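Local atomic coordinates of glutathione S-transferase (Bombyx mori, PDB entry 5ZFG), a protein that metabolises the insecticide diazinon and probably catalyses the transfer of glutathione to electrophilic compounds, as other glutathione transferases do. Residues L15-A23 with D196-A204; D160-E171 with I183-K191. All coordinates share one frame; numbering follows the deposited sequence.

How the contacts relate
The two contacts share a helical core, their centres about 12 Å apart. Contact 1 joins the thioredoxin-like N-terminal domain to the last helix modelled; contact 2 lies within the all-helical C-terminal domain and is nested in the chain between the two halves of contact 1. Asn-165 of contact 2 links them: its OD1 lies 2.6 Å from Ser-201 OG and its ND2 2.9 Å from Gln-19 OE1, both probable hydrogen bonds to contact 1. Trp-198 packs its CH2 3.2 Å from Tyr-187 OH, and helix 181-193 runs almost directly into helix 195-208. The ethanediol beside Arg-18 in contact 1 is probably from the crystallisation liquor.

Contact 1 (L15-A23 with D196-A204); sequences LSVRQALVA and DLWKISESA. With EDO (1,2-ethanediol), chain G.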
ATOM      1  N   LEU B  15       2.622  15.703  -2.860  1.00  4.78           N
ATOM      2  CA  LEU B  15       3.795  16.077  -3.644  1.00  6.03           C
ATOM      3  C   LEU B  15       4.171  14.974  -4.612  1.00  7.67           C
ATOM      4  O   LEU B  15       4.537  15.244  -5.759  1.00  6.74           O
ATOM      5  CB  LEU B  15       4.986  16.397  -2.740  1.00  5.51           C
ATOM      6  CG  LEU B  15       4.722  17.396  -1.596  1.00  7.28           C
ATOM      7  CD1 LEU B  15       5.864  17.354  -0.586  1.00  9.67           C
ATOM      8  CD2 LEU B  15       4.569  18.802  -2.145  1.00  7.96           C
ATOM      9  N   SER B  16       4.072  13.719  -4.166  1.00  4.10           N
ATOM     10  CA  SER B  16       4.481  12.604  -5.016  1.00  4.62           C
ATOM     11  C   SER B  16       3.602  12.514  -6.256  1.00  6.64           C
ATOM     12  O   SER B  16       4.097  12.253  -7.360  1.00  6.64           O
ATOM     13  CB  SER B  16       4.418  11.295  -4.224  1.00  4.20           C
ATOM     14  OG  SER B  16       5.295  11.322  -3.122  1.00  5.60           O
ATOM     15  N   VAL B  17       2.292  12.705  -6.087  1.00  4.48           N
ATOM     16  CA  VAL B  17       1.394  12.638  -7.231  1.00  4.92           C
ATOM     17  C   VAL B  17       1.679  13.798  -8.183  1.00  6.92           C
ATOM     18  O   VAL B  17       1.708  13.622  -9.404  1.00  5.30           O
ATOM     19  CB  VAL B  17      -0.080  12.616  -6.786  1.00  5.35           C
ATOM     20  CG1 VAL B  17      -1.016  12.719  -8.000  1.00  5.65           C
ATOM     21  CG2 VAL B  17      -0.414  11.320  -6.000  1.00  5.56           C
ATOM     22  N   ARG B  18       1.959  14.981  -7.641  1.00  8.36           N
ATOM     23  CA  ARG B  18       2.256  16.110  -8.526  1.00  7.45           C
ATOM     24  C   ARG B  18       3.532  15.869  -9.324  1.00  5.03           C
ATOM     25  O   ARG B  18       3.575  16.156 -10.525  1.00  7.61           O
ATOM     26  CB  ARG B  18       2.336  17.406  -7.717  1.00  7.78           C
ATOM     27  CG  ARG B  18       0.961  17.854  -7.216  1.00  6.95           C
ATOM     28  CD  ARG B  18       1.042  19.001  -6.204  1.00  9.16           C
ATOM     29  NE  ARG B  18       1.886  20.053  -6.751  1.00 10.10           N
ATOM     30  CZ  ARG B  18       2.691  20.830  -6.038  1.00  7.84           C
ATOM     31  NH1 ARG B  18       2.755  20.721  -4.721  1.00  7.55           N
ATOM     32  NH2 ARG B  18       3.443  21.724  -6.657  1.00  9.93           N
ATOM     33  N   GLN B  19       4.582  15.353  -8.678  1.00  5.55           N
ATOM     34  CA  GLN B  19       5.827  15.060  -9.382  1.00  9.26           C
ATOM     35  C   GLN B  19       5.601  14.060 -10.514  1.00  8.78           C
ATOM     36  O   GLN B  19       6.086  14.260 -11.633  1.00  8.40           O
ATOM     37  CB  GLN B  19       6.877  14.545  -8.399  1.00  8.98           C
ATOM     38  CG  GLN B  19       7.326  15.605  -7.406  1.00  8.45           C
ATOM     39  CD  GLN B  19       8.242  15.024  -6.381  1.00 10.65           C
ATOM     40  OE1 GLN B  19       7.954  13.960  -5.811  1.00 11.40           O
ATOM     41  NE2 GLN B  19       9.358  15.697  -6.130  1.00 12.20           N
ATOM     42  N   ALA B  20       4.827  13.001 -10.259  1.00  8.65           N
ATOM     43  CA  ALA B  20       4.532  12.042 -11.319  1.00  8.55           C
ATOM     44  C   ALA B  20       3.775  12.694 -12.481  1.00  8.88           C
ATOM     45  O   ALA B  20       4.092  12.452 -13.652  1.00 10.09           O
ATOM     46  CB  ALA B  20       3.731  10.864 -10.760  1.00  6.87           C
ATOM     47  N   LEU B  21       2.743  13.492 -12.175  1.00  7.26           N
ATOM     48  CA  LEU B  21       1.986  14.155 -13.234  1.00  9.95           C
ATOM     49  C   LEU B  21       2.886  15.068 -14.054  1.00 11.21           C
ATOM     50  O   LEU B  21       2.784  15.105 -15.286  1.00 10.71           O
ATOM     51  CB  LEU B  21       0.822  14.948 -12.643  1.00  8.92           C
ATOM     52  CG  LEU B  21      -0.370  14.144 -12.107  1.00  5.77           C
ATOM     53  CD1 LEU B  21      -1.149  14.994 -11.106  1.00  5.47           C
ATOM     54  CD2 LEU B  21      -1.274  13.649 -13.251  1.00  9.12           C
ATOM     55  N   VAL B  22       3.787  15.789 -13.384  1.00 11.90           N
ATOM     56  CA  VAL B  22       4.710  16.684 -14.081  1.00 12.22           C
ATOM     57  C   VAL B  22       5.714  15.888 -14.904  1.00 13.74           C
ATOM     58  O   VAL B  22       5.955  16.198 -16.079  1.00 14.94           O
ATOM     59  CB  VAL B  22       5.398  17.616 -13.061  1.00 12.94           C
ATOM     60  CG1 VAL B  22       6.569  18.376 -13.688  1.00 12.94           C
ATOM     61  CG2 VAL B  22       4.381  18.577 -12.462  1.00  9.45           C
ATOM     62  N   ALA B  23       6.292  14.829 -14.318  1.00 12.01           N
ATOM     63  CA  ALA B  23       7.271  14.019 -15.044  1.00 12.42           C
ATOM     64  C   ALA B  23       6.656  13.371 -16.277  1.00 16.75           C
ATOM     65  O   ALA B  23       7.314  13.235 -17.319  1.00 17.96           O
ATOM     66  CB  ALA B  23       7.857  12.954 -14.125  1.00 12.96           C
ATOM     67  N   ASP B 196      13.458  20.403 -11.550  1.00 16.80           N
ATOM     68  CA  ASP B 196      12.057  20.811 -11.622  0.52 17.15           C
ATOM     69  C   ASP B 196      11.192  19.995 -10.666  1.00 16.84           C
ATOM     70  O   ASP B 196      10.318  20.540  -9.980  1.00 14.49           O
ATOM     71  CB  ASP B 196      11.548  20.660 -13.056  0.52 19.15           C
ATOM     72  CG  ASP B 196      11.687  19.229 -13.583  0.52 18.65           C
ATOM     73  OD1 ASP B 196      12.755  18.604 -13.369  0.52 18.43           O
ATOM     74  OD2 ASP B 196      10.721  18.725 -14.201  0.52 23.10           O
ATOM     75  N   LEU B 197      11.426  18.688 -10.603  1.00 11.70           N
ATOM     76  CA  LEU B 197      10.669  17.843  -9.681  1.00 13.93           C
ATOM     77  C   LEU B 197      11.042  18.138  -8.236  1.00 15.42           C
ATOM     78  O   LEU B 197      10.168  18.201  -7.357  1.00 13.13           O
ATOM     79  CB  LEU B 197      10.919  16.379 -10.016  1.00  9.92           C
ATOM     80  CG  LEU B 197      10.553  15.969 -11.449  1.00 10.28           C
ATOM     81  CD1 LEU B 197      10.710  14.450 -11.637  1.00 10.88           C
ATOM     82  CD2 LEU B 197       9.131  16.440 -11.810  1.00 10.25           C
ATOM     83  N   TRP B 198      12.332  18.333  -7.968  1.00 11.97           N
ATOM     84  CA  TRP B 198      12.744  18.649  -6.607  1.00 13.52           C
ATOM     85  C   TRP B 198      12.152  19.977  -6.148  1.00 16.01           C
ATOM     86  O   TRP B 198      11.851  20.141  -4.963  1.00 11.20           O
ATOM     87  CB  TRP B 198      14.280  18.656  -6.482  1.00 14.71           C
ATOM     88  CG  TRP B 198      14.674  19.252  -5.176  1.00 12.91           C
ATOM     89  CD1 TRP B 198      15.226  20.486  -4.967  1.00 21.69           C
ATOM     90  CD2 TRP B 198      14.441  18.693  -3.876  1.00 15.57           C
ATOM     91  NE1 TRP B 198      15.378  20.714  -3.619  1.00 18.56           N
ATOM     92  CE2 TRP B 198      14.906  19.627  -2.929  1.00 20.78           C
ATOM     93  CE3 TRP B 198      13.897  17.485  -3.423  1.00 13.84           C
ATOM     94  CZ2 TRP B 198      14.846  19.393  -1.557  1.00 21.24           C
ATOM     95  CZ3 TRP B 198      13.840  17.254  -2.058  1.00 16.32           C
ATOM     96  CH2 TRP B 198      14.306  18.204  -1.143  1.00 19.82           C
ATOM     97  N   LYS B 199      11.926  20.921  -7.074  1.00 13.74           N
ATOM     98  CA  LYS B 199      11.296  22.186  -6.689  1.00 14.62           C
ATOM     99  C   LYS B 199       9.966  21.966  -5.986  1.00 11.88           C
ATOM    100  O   LYS B 199       9.599  22.743  -5.100  1.00 11.63           O
ATOM    101  CB  LYS B 199      11.071  23.070  -7.917  1.00 20.50           C
ATOM    102  CG  LYS B 199      12.141  24.116  -8.153  1.00 34.47           C
ATOM    103  CD  LYS B 199      11.633  25.184  -9.115  1.00 39.22           C
ATOM    104  CE  LYS B 199      12.624  26.328  -9.255  1.00 45.07           C
ATOM    105  NZ  LYS B 199      13.647  26.004 -10.287  1.00 42.41           N
ATOM    106  N   ILE B 200       9.218  20.938  -6.395  1.00 11.82           N
ATOM    107  CA  ILE B 200       7.950  20.609  -5.744  1.00  9.24           C
ATOM    108  C   ILE B 200       8.194  20.175  -4.299  1.00  7.21           C
ATOM    109  O   ILE B 200       7.509  20.627  -3.374  1.00  9.85           O
ATOM    110  CB  ILE B 200       7.210  19.526  -6.558  1.00  7.09           C
ATOM    111  CG1 ILE B 200       6.805  20.072  -7.932  1.00  8.95           C
ATOM    112  CG2 ILE B 200       5.964  19.033  -5.804  1.00  9.34           C
ATOM    113  CD1 ILE B 200       6.306  19.011  -8.905  1.00  9.52           C
ATOM    114  N   SER B 201       9.187  19.306  -4.085  1.00  8.50           N
ATOM    115  CA  SER B 201       9.540  18.905  -2.720  1.00  6.29           C
ATOM    116  C   SER B 201      10.083  20.080  -1.918  1.00 10.57           C
ATOM    117  O   SER B 201       9.778  20.232  -0.728  1.00  9.34           O
ATOM    118  CB  SER B 201      10.576  17.784  -2.756  1.00 11.29           C
ATOM    119  OG  SER B 201      10.146  16.663  -3.497  1.00  9.02           O
ATOM    120  N   GLU B 202      10.895  20.923  -2.559  1.00 12.75           N
ATOM    121  CA  GLU B 202      11.567  21.996  -1.836  1.00 14.17           C
ATOM    122  C   GLU B 202      10.573  23.029  -1.326  1.00  9.31           C
ATOM    123  O   GLU B 202      10.721  23.545  -0.215  1.00 15.11           O
ATOM    124  CB  GLU B 202      12.606  22.658  -2.736  1.00 15.43           C
ATOM    125  CG  GLU B 202      13.554  23.579  -1.990  1.00 19.97           C
ATOM    126  CD  GLU B 202      14.592  24.156  -2.921  1.00 40.72           C
ATOM    127  OE1 GLU B 202      14.209  24.974  -3.786  1.00 46.38           O
ATOM    128  OE2 GLU B 202      15.777  23.766  -2.812  1.00 44.34           O
ATOM    129  N   SER B 203       9.554  23.345  -2.119  1.00 10.64           N
ATOM    130  CA  SER B 203       8.546  24.303  -1.671  0.54 13.94           C
ATOM    131  C   SER B 203       7.844  23.810  -0.411  1.00 16.68           C
ATOM    132  O   SER B 203       7.583  24.589   0.514  1.00 13.57           O
ATOM    133  CB  SER B 203       7.542  24.559  -2.793  0.54 15.08           C
ATOM    134  OG  SER B 203       6.476  25.378  -2.356  0.54 16.17           O
ATOM    135  N   ALA B 204       7.528  22.510  -0.357  1.00 11.98           N
ATOM    136  CA  ALA B 204       6.947  21.951   0.859  1.00 10.81           C
ATOM    137  C   ALA B 204       7.957  21.947   2.002  1.00 11.25           C
ATOM    138  O   ALA B 204       7.596  22.230   3.147  1.00 13.84           O
ATOM    139  CB  ALA B 204       6.448  20.527   0.605  1.00 10.86           C
TER
HETATM  140  C1  EDO G 301       3.212  21.005  -9.975  0.86 18.86           C
HETATM  141  O1  EDO G 301       1.858  21.195  -9.533  0.86 11.59           O
HETATM  142  C2  EDO G 301       4.051  22.279  -9.848  0.86 14.57           C
HETATM  143  O2  EDO G 301       4.974  22.386 -10.959  0.86 23.85           O
HETATM  144  O   HOH W   1       5.374  21.989  -3.776  1.00 14.24           O
HETATM  145  O   HOH W   2       9.030  17.279 -16.554  1.00 33.92           O
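Ile-200 fits as a knob into a hole formed by Leu-15, Arg-18, Gln-19 and Val-22, in an antiparallel helix pair (159° between axes, 9.5 Å at closest approach) that ties the thioredoxin-like domain to the helical C-terminal domain. The apolar contacts spread out from this knob. CD1 of Ile-200 lies against Gln-19 CG and Val-22 CG2, while Val-22 CG1 meets Leu-197 CD2 at 3.7 Å as the two side chains pass in opposite directions.

The polar grip comes from Gln-19. Its extended chain brings NE2 2.9 Å from Leu-197 O in a nearly straight bond (170°); the oxygen lies in the amide plane, yet the donor stands above the carbonyl plane. NE2 also comes 2.9 Å from Ser-201 OG, a hydroxyl that is hydrogen-bonded to Asn-165.

On the more open side, a bend at chi3 (50°) turns the Arg-18 guanidinium so that one face rests on Ile-200 CG2. NE donates to ethanediol O1 at 3.0 Å, and NH1 reaches Ile-200 O through a water. Toward the C-terminal end of 196-204 the packing is tight: Leu-15 CD1 presses to 3.4 Å from Ala-204 CB.

Contact 2 (D160-E171 with I183-K191); sequences DFPLINSTMTLE and IHKWYNDFK
Tyr-187 and Glu-171 both turn CG trans to their own nitrogen (chi1 179° and -176°), which brings the phenol to the end of the outstretched carboxylate chain. Trp-186 and Phe-190 leave the backbone in much the same way and reach the other helix of this steep crossing (103°) inside the GST C-terminal domain. Ile-164 meets both by CH-pi contacts: its CD1 sits over the indole, 3.7 Å from the six-membered ring's centroid, and its CG1 lies over the centre of the Phe-190 ring. Thr-167 CG2 covers a face of Tyr-187, 4.0 Å from the ring centroid.

At the indole edge, Trp-186 NE1 donates to Asp-160 OD1 at 2.9 Å, on the anti side of the carboxylate. Asp-160 OD2 accepts from Thr-157 N, consistent with the N-capping box known in GSTs. A leucine in place of Trp-186 would probably leave Asp-160 OD1 with one donor fewer and open a gap beside Ile-164 and Leu-163.

Glu-171 OE1 takes two donors, Tyr-187 OH on its anti lone pair at 2.5 Å and Lys-191 NZ on its syn lone pair at 2.7 Å. The salt bridge and short phenol bond together are likely to favour the ionised carboxylate.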
ATOM      1  N   ASP B 160      10.226   6.177  -6.589  1.00  9.11           N
ATOM      2  CA  ASP B 160      11.156   7.144  -6.017  1.00  8.36           C
ATOM      3  C   ASP B 160      10.441   8.289  -5.302  1.00  6.58           C
ATOM      4  O   ASP B 160      10.893   8.723  -4.241  1.00  8.73           O
ATOM      5  CB  ASP B 160      12.065   7.695  -7.107  1.00  8.74           C
ATOM      6  CG  ASP B 160      13.086   6.691  -7.534  1.00  6.37           C
ATOM      7  OD1 ASP B 160      14.001   6.432  -6.718  1.00 11.95           O
ATOM      8  OD2 ASP B 160      12.941   6.125  -8.642  1.00 10.61           O
ATOM      9  N   PHE B 161       9.344   8.796  -5.870  1.00  6.92           N
ATOM     10  CA  PHE B 161       8.740  10.018  -5.339  1.00  4.53           C
ATOM     11  C   PHE B 161       8.291   9.879  -3.894  1.00  8.93           C
ATOM     12  O   PHE B 161       8.644  10.752  -3.083  1.00  6.65           O
ATOM     13  CB  PHE B 161       7.579  10.502  -6.223  1.00  5.56           C
ATOM     14  CG  PHE B 161       7.958  10.730  -7.651  1.00  6.56           C
ATOM     15  CD1 PHE B 161       9.055  11.522  -7.982  1.00  7.30           C
ATOM     16  CD2 PHE B 161       7.221  10.135  -8.671  1.00  8.94           C
ATOM     17  CE1 PHE B 161       9.417  11.704  -9.318  1.00  8.03           C
ATOM     18  CE2 PHE B 161       7.562  10.325 -10.008  1.00  7.82           C
ATOM     19  CZ  PHE B 161       8.669  11.111 -10.328  1.00  9.55           C
ATOM     20  N   PRO B 162       7.538   8.842  -3.489  1.00  7.12           N
ATOM     21  CA  PRO B 162       7.154   8.772  -2.073  1.00  7.73           C
ATOM     22  C   PRO B 162       8.359   8.659  -1.160  1.00  4.59           C
ATOM     23  O   PRO B 162       8.373   9.294  -0.095  1.00  7.55           O
ATOM     24  CB  PRO B 162       6.234   7.531  -2.018  1.00  7.33           C
ATOM     25  CG  PRO B 162       5.706   7.407  -3.443  1.00  8.96           C
ATOM     26  CD  PRO B 162       6.893   7.778  -4.275  1.00  7.13           C
ATOM     27  N   LEU B 163       9.390   7.901  -1.561  1.00  5.95           N
ATOM     28  CA  LEU B 163      10.559   7.785  -0.693  1.00  6.30           C
ATOM     29  C   LEU B 163      11.338   9.096  -0.642  1.00  6.80           C
ATOM     30  O   LEU B 163      11.849   9.476   0.419  1.00  9.64           O
ATOM     31  CB  LEU B 163      11.455   6.638  -1.164  1.00  7.13           C
ATOM     32  CG  LEU B 163      10.789   5.240  -1.123  1.00  4.33           C
ATOM     33  CD1 LEU B 163      11.567   4.223  -1.959  1.00  7.04           C
ATOM     34  CD2 LEU B 163      10.674   4.786   0.330  1.00  8.55           C
ATOM     35  N   ILE B 164      11.417   9.809  -1.771  1.00  6.00           N
ATOM     36  CA  ILE B 164      12.092  11.109  -1.773  1.00  9.38           C
ATOM     37  C   ILE B 164      11.407  12.051  -0.792  1.00  5.83           C
ATOM     38  O   ILE B 164      12.047  12.686   0.053  1.00  6.37           O
ATOM     39  CB  ILE B 164      12.114  11.714  -3.189  1.00  6.00           C
ATOM     40  CG1 ILE B 164      13.194  11.043  -4.056  1.00  8.90           C
ATOM     41  CG2 ILE B 164      12.310  13.244  -3.079  1.00  8.82           C
ATOM     42  CD1 ILE B 164      14.617  11.370  -3.619  1.00 10.81           C
ATOM     43  N   ASN B 165      10.083  12.135  -0.875  1.00  8.63           N
ATOM     44  CA  ASN B 165       9.351  13.072  -0.039  1.00  5.31           C
ATOM     45  C   ASN B 165       9.300  12.647   1.428  1.00 10.68           C
ATOM     46  O   ASN B 165       9.218  13.508   2.311  1.00  9.77           O
ATOM     47  CB  ASN B 165       7.964  13.270  -0.635  1.00  6.28           C
ATOM     48  CG  ASN B 165       8.033  14.033  -1.939  1.00  7.93           C
ATOM     49  OD1 ASN B 165       8.622  15.123  -1.981  1.00 10.22           O
ATOM     50  ND2 ASN B 165       7.469  13.481  -3.004  1.00  6.70           N
ATOM     51  N   SER B 166       9.356  11.345   1.722  1.00  5.45           N
ATOM     52  CA  SER B 166       9.560  10.935   3.110  1.00  7.84           C
ATOM     53  C   SER B 166      10.924  11.416   3.613  1.00 10.56           C
ATOM     54  O   SER B 166      11.038  11.988   4.704  1.00  9.87           O
ATOM     55  CB  SER B 166       9.438   9.415   3.233  1.00  9.00           C
ATOM     56  OG  SER B 166       8.122   8.971   2.905  1.00 10.22           O
ATOM     57  N   THR B 167      11.973  11.192   2.814  1.00  8.82           N
ATOM     58  CA  THR B 167      13.329  11.584   3.202  1.00  8.12           C
ATOM     59  C   THR B 167      13.460  13.098   3.309  1.00 10.58           C
ATOM     60  O   THR B 167      14.214  13.606   4.153  1.00 10.80           O
ATOM     61  CB  THR B 167      14.330  11.032   2.180  1.00 11.21           C
ATOM     62  OG1 THR B 167      14.105   9.616   2.000  1.00 11.09           O
ATOM     63  CG2 THR B 167      15.768  11.270   2.649  1.00 10.73           C
ATOM     64  N   MET B 168      12.723  13.826   2.471  1.00  9.65           N
ATOM     65  CA  MET B 168      12.723  15.282   2.534  1.00 12.58           C
ATOM     66  C   MET B 168      12.320  15.783   3.914  1.00 12.25           C
ATOM     67  O   MET B 168      12.842  16.807   4.377  1.00 12.81           O
ATOM     68  CB  MET B 168      11.801  15.842   1.441  1.00  8.70           C
ATOM     69  CG  MET B 168      11.552  17.365   1.542  1.00 11.71           C
ATOM     70  SD  MET B 168      10.213  17.793   2.678  1.00 10.78           S
ATOM     71  CE  MET B 168       8.822  17.282   1.653  1.00 10.01           C
ATOM     72  N   THR B 169      11.427  15.065   4.617  1.00  8.55           N
ATOM     73  CA  THR B 169      11.021  15.538   5.933  1.00  9.35           C
ATOM     74  C   THR B 169      12.136  15.383   6.959  1.00 10.89           C
ATOM     75  O   THR B 169      12.144  16.110   7.959  1.00 11.02           O
ATOM     76  CB  THR B 169       9.767  14.820   6.437  1.00 15.82           C
ATOM     77  OG1 THR B 169      10.088  13.459   6.763  1.00 12.06           O
ATOM     78  CG2 THR B 169       8.635  14.875   5.400  1.00 11.69           C
ATOM     79  N   LEU B 170      13.078  14.464   6.738  1.00  9.82           N
ATOM     80  CA  LEU B 170      14.261  14.423   7.585  1.00 11.21           C
ATOM     81  C   LEU B 170      15.127  15.655   7.344  1.00 13.33           C
ATOM     82  O   LEU B 170      15.587  16.299   8.297  1.00 15.85           O
ATOM     83  CB  LEU B 170      15.059  13.140   7.335  1.00 14.26           C
ATOM     84  CG  LEU B 170      14.330  11.860   7.766  1.00 14.05           C
ATOM     85  CD1 LEU B 170      14.989  10.629   7.149  1.00 15.39           C
ATOM     86  CD2 LEU B 170      14.273  11.731   9.296  1.00 16.92           C
ATOM     87  N   GLU B 171      15.346  16.013   6.076  1.00 11.51           N
ATOM     88  CA  GLU B 171      16.106  17.232   5.812  1.00 17.15           C
ATOM     89  C   GLU B 171      15.415  18.453   6.409  1.00 15.29           C
ATOM     90  O   GLU B 171      16.086  19.376   6.895  1.00 12.69           O
ATOM     91  CB  GLU B 171      16.335  17.438   4.311  1.00 16.57           C
ATOM     92  CG  GLU B 171      17.226  18.671   4.040  1.00 20.22           C
ATOM     93  CD  GLU B 171      17.482  18.961   2.564  1.00 28.06           C
ATOM     94  OE1 GLU B 171      17.048  18.187   1.685  1.00 19.24           O
ATOM     95  OE2 GLU B 171      18.137  19.991   2.281  1.00 23.73           O
ATOM     96  N   ILE B 183      21.561   6.090   0.406  1.00 16.77           N
ATOM     97  CA  ILE B 183      20.415   6.995   0.498  1.00 15.83           C
ATOM     98  C   ILE B 183      20.857   8.429   0.230  1.00 17.66           C
ATOM     99  O   ILE B 183      20.282   9.130  -0.609  1.00 17.10           O
ATOM    100  CB  ILE B 183      19.728   6.884   1.869  1.00 15.67           C
ATOM    101  CG1 ILE B 183      19.070   5.513   2.059  1.00 14.30           C
ATOM    102  CG2 ILE B 183      18.673   7.973   2.013  1.00 13.91           C
ATOM    103  CD1 ILE B 183      18.410   5.358   3.433  1.00 13.37           C
ATOM    104  N   HIS B 184      21.890   8.884   0.947  1.00 18.01           N
ATOM    105  CA  HIS B 184      22.343  10.266   0.809  1.00 18.13           C
ATOM    106  C   HIS B 184      22.692  10.590  -0.641  1.00 15.14           C
ATOM    107  O   HIS B 184      22.304  11.643  -1.162  1.00 21.05           O
ATOM    108  CB  HIS B 184      23.542  10.510   1.735  1.00 23.26           C
ATOM    109  CG  HIS B 184      23.931  11.951   1.854  1.00 26.86           C
ATOM    110  ND1 HIS B 184      24.845  12.547   1.009  1.00 32.50           N
ATOM    111  CD2 HIS B 184      23.526  12.917   2.712  1.00 25.91           C
ATOM    112  CE1 HIS B 184      24.986  13.817   1.346  1.00 31.45           C
ATOM    113  NE2 HIS B 184      24.194  14.068   2.373  1.00 27.15           N
ATOM    114  N   LYS B 185      23.397   9.685  -1.321  1.00 18.38           N
ATOM    115  CA  LYS B 185      23.736   9.901  -2.725  1.00 17.97           C
ATOM    116  C   LYS B 185      22.488   9.919  -3.602  1.00 22.44           C
ATOM    117  O   LYS B 185      22.323  10.811  -4.441  1.00 20.06           O
ATOM    118  CB  LYS B 185      24.714   8.819  -3.188  1.00 24.34           C
ATOM    119  CG  LYS B 185      25.150   8.922  -4.634  1.00 22.03           C
ATOM    120  CD  LYS B 185      25.787  10.263  -4.951  1.00 38.18           C
ATOM    121  CE  LYS B 185      26.515  10.211  -6.295  1.00 36.80           C
ATOM    122  NZ  LYS B 185      26.539   8.828  -6.866  1.00 30.85           N
ATOM    123  N   TRP B 186      21.600   8.935  -3.425  1.00 17.56           N
ATOM    124  CA  TRP B 186      20.370   8.865  -4.215  1.00 17.06           C
ATOM    125  C   TRP B 186      19.531  10.129  -4.045  1.00 13.47           C
ATOM    126  O   TRP B 186      19.058  10.718  -5.029  1.00 14.27           O
ATOM    127  CB  TRP B 186      19.583   7.617  -3.797  1.00 16.62           C
ATOM    128  CG  TRP B 186      18.089   7.653  -4.013  1.00 10.71           C
ATOM    129  CD1 TRP B 186      17.423   7.400  -5.171  1.00 16.23           C
ATOM    130  CD2 TRP B 186      17.085   7.905  -3.018  1.00 11.75           C
ATOM    131  NE1 TRP B 186      16.065   7.501  -4.972  1.00 15.68           N
ATOM    132  CE2 TRP B 186      15.833   7.807  -3.659  1.00 12.80           C
ATOM    133  CE3 TRP B 186      17.124   8.207  -1.655  1.00 12.69           C
ATOM    134  CZ2 TRP B 186      14.632   7.991  -2.979  1.00 11.22           C
ATOM    135  CZ3 TRP B 186      15.932   8.408  -0.985  1.00 14.80           C
ATOM    136  CH2 TRP B 186      14.699   8.299  -1.652  1.00 10.54           C
ATOM    137  N   TYR B 187      19.341  10.554  -2.798  1.00 12.74           N
ATOM    138  CA  TYR B 187      18.520  11.724  -2.499  1.00 12.34           C
ATOM    139  C   TYR B 187      19.111  12.981  -3.126  1.00 18.38           C
ATOM    140  O   TYR B 187      18.403  13.770  -3.769  1.00 11.48           O
ATOM    141  CB  TYR B 187      18.405  11.857  -0.980  1.00  8.06           C
ATOM    142  CG  TYR B 187      17.606  13.019  -0.451  1.00 14.69           C
ATOM    143  CD1 TYR B 187      16.211  13.013  -0.464  1.00 12.15           C
ATOM    144  CD2 TYR B 187      18.249  14.111   0.108  1.00 17.00           C
ATOM    145  CE1 TYR B 187      15.490  14.082   0.064  1.00 12.37           C
ATOM    146  CE2 TYR B 187      17.551  15.161   0.620  1.00 13.10           C
ATOM    147  CZ  TYR B 187      16.178  15.160   0.598  1.00 16.17           C
ATOM    148  OH  TYR B 187      15.512  16.234   1.128  1.00 12.39           O
ATOM    149  N   ASN B 188      20.424  13.171  -2.981  1.00 17.28           N
ATOM    150  CA  ASN B 188      21.036  14.375  -3.534  1.00 19.14           C
ATOM    151  C   ASN B 188      21.191  14.306  -5.049  1.00 17.94           C
ATOM    152  O   ASN B 188      21.063  15.337  -5.718  1.00 19.86           O
ATOM    153  CB  ASN B 188      22.377  14.633  -2.850  1.00 20.37           C
ATOM    154  CG  ASN B 188      22.200  15.226  -1.473  1.00 20.14           C
ATOM    155  OD1 ASN B 188      21.849  16.397  -1.334  1.00 27.59           O
ATOM    156  ND2 ASN B 188      22.406  14.411  -0.440  1.00 21.38           N
ATOM    157  N   ASP B 189      21.451  13.120  -5.611  1.00 18.91           N
ATOM    158  CA  ASP B 189      21.453  12.985  -7.066  1.00 21.96           C
ATOM    159  C   ASP B 189      20.092  13.327  -7.664  1.00 24.61           C
ATOM    160  O   ASP B 189      20.015  13.845  -8.787  1.00 17.43           O
ATOM    161  CB  ASP B 189      21.840  11.563  -7.479  1.00 23.44           C
ATOM    162  CG  ASP B 189      23.335  11.296  -7.379  1.00 28.15           C
ATOM    163  OD1 ASP B 189      24.109  12.211  -7.016  1.00 29.54           O
ATOM    164  OD2 ASP B 189      23.725  10.145  -7.656  1.00 34.54           O
ATOM    165  N   PHE B 190      19.008  13.028  -6.941  1.00 18.51           N
ATOM    166  CA  PHE B 190      17.678  13.351  -7.449  1.00 18.71           C
ATOM    167  C   PHE B 190      17.526  14.854  -7.654  1.00 17.56           C
ATOM    168  O   PHE B 190      17.001  15.300  -8.688  1.00 16.81           O
ATOM    169  CB  PHE B 190      16.610  12.813  -6.489  1.00 17.63           C
ATOM    170  CG  PHE B 190      15.208  13.209  -6.858  1.00 16.77           C
ATOM    171  CD1 PHE B 190      14.494  12.491  -7.811  1.00 14.90           C
ATOM    172  CD2 PHE B 190      14.598  14.300  -6.246  1.00 15.81           C
ATOM    173  CE1 PHE B 190      13.187  12.860  -8.156  1.00 12.40           C
ATOM    174  CE2 PHE B 190      13.301  14.677  -6.585  1.00 11.66           C
ATOM    175  CZ  PHE B 190      12.599  13.952  -7.545  1.00  9.63           C
ATOM    176  N   LYS B 191      17.994  15.648  -6.692  1.00 13.86           N
ATOM    177  CA  LYS B 191      17.900  17.099  -6.809  1.00 19.04           C
ATOM    178  C   LYS B 191      18.620  17.606  -8.051  1.00 17.56           C
ATOM    179  O   LYS B 191      18.134  18.517  -8.730  1.00 21.27           O
ATOM    180  CB  LYS B 191      18.487  17.770  -5.569  1.00 20.54           C
ATOM    181  CG  LYS B 191      17.869  17.366  -4.240  1.00 17.41           C
ATOM    182  CD  LYS B 191      18.313  18.346  -3.156  1.00 17.45           C
ATOM    183  CE  LYS B 191      18.064  17.798  -1.760  1.00 19.20           C
ATOM    184  NZ  LYS B 191      18.162  18.849  -0.718  1.00 22.07           N
TER